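Local coordinates for protein ribulose-1,5-bisphosphate carboxylase/oxygenase large subunit (Rhodopseudomonas palustris, PDB 3QFW) that is a Rubisco-like protein with a Rubisco-type TIM-barrel catalytic domain, classed with magnesium-binding ribulose-bisphosphate carboxylases, although its own reaction may differ from carboxylation, at residues 290-294 / 295-299; 182-185 / 186-190. All coordinates share one frame; numbering follows the deposited sequence.

Contact 1 (290-294 / 295-299). With SO4 (sulfate ion), chain F.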
loop_
_atom_site.group_PDB
_atom_site.type_symbol
_atom_site.label_atom_id
_atom_site.label_comp_id
_atom_site.label_asym_id
_atom_site.label_seq_id
_atom_site.Cartn_x
_atom_site.Cartn_y
_atom_site.Cartn_z
ATOM N N PHE B 290 -3.760 19.063 -6.775
ATOM C CA PHE B 290 -3.454 18.521 -5.453
ATOM C C PHE B 290 -2.856 19.584 -4.531
ATOM O O PHE B 290 -2.688 20.739 -4.929
ATOM C CB PHE B 290 -2.546 17.293 -5.582
ATOM C CG PHE B 290 -3.163 16.172 -6.384
ATOM C CD1 PHE B 290 -3.441 16.337 -7.733
ATOM C CD2 PHE B 290 -3.462 14.961 -5.793
ATOM C CE1 PHE B 290 -4.016 15.318 -8.473
ATOM C CE2 PHE B 290 -4.030 13.935 -6.530
ATOM C CZ PHE B 290 -4.312 14.115 -7.870
ATOM N N ALA B 291 -2.532 19.191 -3.305
ATOM C CA ALA B 291 -2.216 20.160 -2.260
ATOM C C ALA B 291 -0.750 20.168 -1.812
ATOM O O ALA B 291 -0.445 20.624 -0.708
ATOM C CB ALA B 291 -3.143 19.940 -1.048
ATOM N N TYR B 292 0.151 19.656 -2.645
ATOM C CA TYR B 292 1.575 19.693 -2.319
ATOM C C TYR B 292 2.070 21.136 -2.254
ATOM O O TYR B 292 1.797 21.941 -3.149
ATOM C CB TYR B 292 2.413 18.948 -3.359
ATOM C CG TYR B 292 2.395 17.439 -3.283
ATOM C CD1 TYR B 292 1.391 16.754 -2.603
ATOM C CD2 TYR B 292 3.394 16.694 -3.901
ATOM C CE1 TYR B 292 1.384 15.378 -2.550
ATOM C CE2 TYR B 292 3.397 15.320 -3.849
ATOM C CZ TYR B 292 2.388 14.662 -3.173
ATOM O OH TYR B 292 2.392 13.284 -3.129
ATOM N N SER B 293 2.812 21.450 -1.201
ATOM C CA SER B 293 3.435 22.764 -1.069
ATOM C C SER B 293 4.634 22.878 -2.002
ATOM O O SER B 293 5.179 21.872 -2.462
ATOM C CB SER B 293 3.904 22.980 0.365
ATOM O OG SER B 293 5.043 22.181 0.628
ATOM N N THR B 294 5.058 24.109 -2.275
ATOM C CA THR B 294 6.244 24.302 -3.083
ATOM C C THR B 294 7.440 23.682 -2.376
ATOM O O THR B 294 8.291 23.057 -3.016
ATOM C CB THR B 294 6.482 25.798 -3.391
ATOM O OG1 THR B 294 6.518 26.540 -2.166
ATOM C CG2 THR B 294 5.358 26.330 -4.248
ATOM N N ALA B 295 7.492 23.833 -1.053
ATOM C CA ALA B 295 8.564 23.247 -0.255
ATOM C C ALA B 295 8.681 21.742 -0.487
ATOM O O ALA B 295 9.790 21.211 -0.703
ATOM C CB ALA B 295 8.342 23.527 1.231
ATOM N N SER B 296 7.538 21.061 -0.421
ATOM C CA SER B 296 7.495 19.624 -0.635
ATOM C C SER B 296 7.924 19.239 -2.037
ATOM O O SER B 296 8.686 18.302 -2.214
ATOM C CB SER B 296 6.102 19.048 -0.324
ATOM O OG SER B 296 5.820 19.158 1.061
ATOM N N CYS B 297 7.435 19.958 -3.041
ATOM C CA CYS B 297 7.822 19.650 -4.416
ATOM C C CYS B 297 9.328 19.810 -4.618
ATOM O O CYS B 297 9.969 18.978 -5.265
ATOM C CB CYS B 297 7.048 20.511 -5.417
ATOM S SG CYS B 297 5.275 20.119 -5.478
ATOM N N LEU B 298 9.899 20.867 -4.055
ATOM C CA LEU B 298 11.344 21.076 -4.208
ATOM C C LEU B 298 12.123 19.969 -3.490
ATOM O O LEU B 298 13.078 19.421 -4.038
ATOM C CB LEU B 298 11.761 22.457 -3.703
ATOM C CG LEU B 298 13.178 22.872 -4.103
ATOM C CD1 LEU B 298 13.381 22.738 -5.611
ATOM C CD2 LEU B 298 13.492 24.294 -3.640
ATOM N N ALA B 299 11.690 19.621 -2.276
ATOM C CA ALA B 299 12.351 18.568 -1.501
ATOM C C ALA B 299 12.260 17.219 -2.221
ATOM O O ALA B 299 13.200 16.431 -2.213
ATOM C CB ALA B 299 11.744 18.476 -0.110
HETATM S S SO4 F . 2.934 26.999 -0.789
HETATM O O1 SO4 F . 2.623 28.206 -1.556
HETATM O O2 SO4 F . 1.722 26.576 -0.085
HETATM O O3 SO4 F . 4.011 27.247 0.170
HETATM O O4 SO4 F . 3.361 25.956 -1.715
HETATM O O HOH W 1 3.298 19.335 0.966
#
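Ser293 and Ser296 meet across the first turn of helix 294-305, and their pairing shows how a side chain can stand in for the missing turn at a helix start. Ser293 is the N-cap residue: its OG, tucked between its own backbone N and carbonyl carbon (chi1 73°), accepts the backbone N-H of Ser296 in a nearly straight bond, with OG to Ser296 N 2.9 Å. Ser296 OG turns back beside its own backbone N (chi1 -67°) and meets a water at 2.5 Å; the same water accepts from Ser293 N, so it bridges the approach to the helix and its first turn. On another side of the turn, Cys297 SG touches Tyr292 CB at 3.7 Å. The sulfur lies 5.5 Å from the tyrosine ring centroid and 88° off the ring normal, an edge-on sulfur-aromatic contact, while Tyr292 reaches on to Ala265 and Leu269 of helix 265-276 and to Ile93 of the second subunit. From Cys297 onward the amides find carbonyl acceptors four residues back, Cys297 N on Ser293 O and Leu298 N on Thr294 O. Thr294 N gives its hydrogen to a sulfate, probably from the crystallisation liquor, with Thr294 N 2.6 Å from sulfate O4. An anion seated at this capped N-terminus is consistent with the helix dipole and the Thr294 N-H favouring negative charge there.

Contact 2 (182-185 / 186-190)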
loop_
_atom_site.group_PDB
_atom_site.type_symbol
_atom_site.label_atom_id
_atom_site.label_comp_id
_atom_site.label_asym_id
_atom_site.label_seq_id
_atom_site.Cartn_x
_atom_site.Cartn_y
_atom_site.Cartn_z
ATOM N N ALA B 182 0.771 -3.264 -28.020
ATOM C CA ALA B 182 1.102 -3.471 -29.426
ATOM C C ALA B 182 0.705 -2.255 -30.255
ATOM O O ALA B 182 1.545 -1.631 -30.903
ATOM C CB ALA B 182 0.438 -4.726 -29.958
ATOM N N ALA B 183 -0.578 -1.917 -30.214
ATOM C CA ALA B 183 -1.109 -0.789 -30.973
ATOM C C ALA B 183 -0.362 0.511 -30.684
ATOM O O ALA B 183 -0.054 1.276 -31.602
ATOM C CB ALA B 183 -2.609 -0.622 -30.697
ATOM N N VAL B 184 -0.070 0.764 -29.410
ATOM C CA VAL B 184 0.586 2.010 -29.026
ATOM C C VAL B 184 2.073 2.007 -29.363
ATOM O O VAL B 184 2.594 2.966 -29.946
ATOM C CB VAL B 184 0.416 2.316 -27.525
ATOM C CG1 VAL B 184 1.296 3.504 -27.136
ATOM C CG2 VAL B 184 -1.047 2.596 -27.213
ATOM N N GLY B 185 2.754 0.932 -28.985
ATOM C CA GLY B 185 4.179 0.813 -29.236
ATOM C C GLY B 185 4.487 0.933 -30.714
ATOM O O GLY B 185 5.452 1.586 -31.102
ATOM N N LYS B 186 3.661 0.287 -31.534
ATOM C CA LYS B 186 3.767 0.380 -32.987
ATOM C C LYS B 186 3.643 1.825 -33.437
ATOM O O LYS B 186 4.433 2.300 -34.250
ATOM C CB LYS B 186 2.662 -0.446 -33.647
ATOM C CG LYS B 186 2.601 -0.342 -35.165
ATOM C CD LYS B 186 3.532 -1.346 -35.830
ATOM C CE LYS B 186 3.253 -1.456 -37.324
ATOM N NZ LYS B 186 4.025 -2.571 -37.944
ATOM N N ALA B 187 2.636 2.514 -32.908
ATOM C CA ALA B 187 2.355 3.894 -33.287
ATOM C C ALA B 187 3.487 4.848 -32.899
ATOM O O ALA B 187 3.766 5.806 -33.614
ATOM C CB ALA B 187 1.033 4.352 -32.678
ATOM N N VAL B 188 4.132 4.586 -31.766
ATOM C CA VAL B 188 5.238 5.430 -31.317
ATOM C C VAL B 188 6.483 5.217 -32.183
ATOM O O VAL B 188 7.182 6.176 -32.518
ATOM C CB VAL B 188 5.562 5.198 -29.819
ATOM C CG1 VAL B 188 6.890 5.837 -29.444
ATOM C CG2 VAL B 188 4.439 5.743 -28.947
ATOM N N ARG B 189 6.744 3.964 -32.553
ATOM C CA ARG B 189 7.857 3.648 -33.450
ATOM C C ARG B 189 7.716 4.344 -34.803
ATOM O O ARG B 189 8.665 4.933 -35.304
ATOM C CB ARG B 189 7.980 2.137 -33.659
ATOM C CG ARG B 189 8.554 1.400 -32.470
ATOM C CD ARG B 189 9.943 1.918 -32.124
ATOM N NE ARG B 189 10.998 1.030 -32.606
ATOM C CZ ARG B 189 12.293 1.197 -32.354
ATOM N NH1 ARG B 189 12.704 2.225 -31.618
ATOM N NH2 ARG B 189 13.180 0.335 -32.834
ATOM N N GLU B 190 6.527 4.262 -35.389
ATOM C CA GLU B 190 6.273 4.867 -36.685
ATOM C C GLU B 190 6.541 6.365 -36.634
ATOM O O GLU B 190 7.211 6.915 -37.504
ATOM C CB GLU B 190 4.844 4.566 -37.142
ATOM C CG GLU B 190 4.567 3.073 -37.229
ATOM C CD GLU B 190 3.170 2.744 -37.728
ATOM O OE1 GLU B 190 2.991 1.636 -38.269
ATOM O OE2 GLU B 190 2.257 3.587 -37.585
#
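Ala182 opens the series by accepting from Lys186: the amide approaches nearly along the line of the carbonyl bond, with Ala182 O to Lys186 N 2.9 Å. The same oxygen lies 3.2 Å from Lys186 CB, whose chain then runs outward, CG pointing opposite the lysine's own N (chi1 175°) and the chain bent at the next bond. Ala183 binds less directly. Its carbonyl receives Ala187 N from above the carbonyl plane, with Ala183 O to Ala187 N 3.2 Å, while its methyl group meets Pro145 and Ala149 of helix 145-157. At Val184 the donor, Val188 N, again lines up with the carbonyl bond, and Val184 CG1 comes within 4.3 Å of Val188 CG2, a loose apolar touch one turn on; that CG2 also lies 3.5 Å from Val184 O. Gly185 takes Arg189 N with its carbonyl, and Arg189 CG, swung beside its own backbone N (chi1 -74°), rests 3.4 Å from Gly185 O before the chain bends away. Toward helix 145-157, Ala187 touches Ala149, Val184 touches Ala152, and Ala187 O is hydrogen-bonded to His153 ND1. The bonding is that of a regular alpha-helix, here the crossover between strands 162-165 and 200-202 in a beta-alpha-beta unit of the TIM barrel.

How the contacts relate
Both contacts are short-range and belong to helices of the same catalytic barrel domain, yet they illustrate two stages of a helix. Contact 1 lies at a helix start on the surface, its centre about 14 Å from the centre of the chain, where a serine hydroxyl, a water and a sulfate take up amides at and just after the cap and the preceding loop packs on the second subunit. Contact 2 lies in mid-helix, its centre about 25 Å from that of the chain; backbone bonds dominate, one face is buried against helix 145-157, and no other chain of the assembly touches it. With centres about 35 Å apart, they share no helix or strand: one is on helix 294-305 and its preceding loop, the other on helix 177-195.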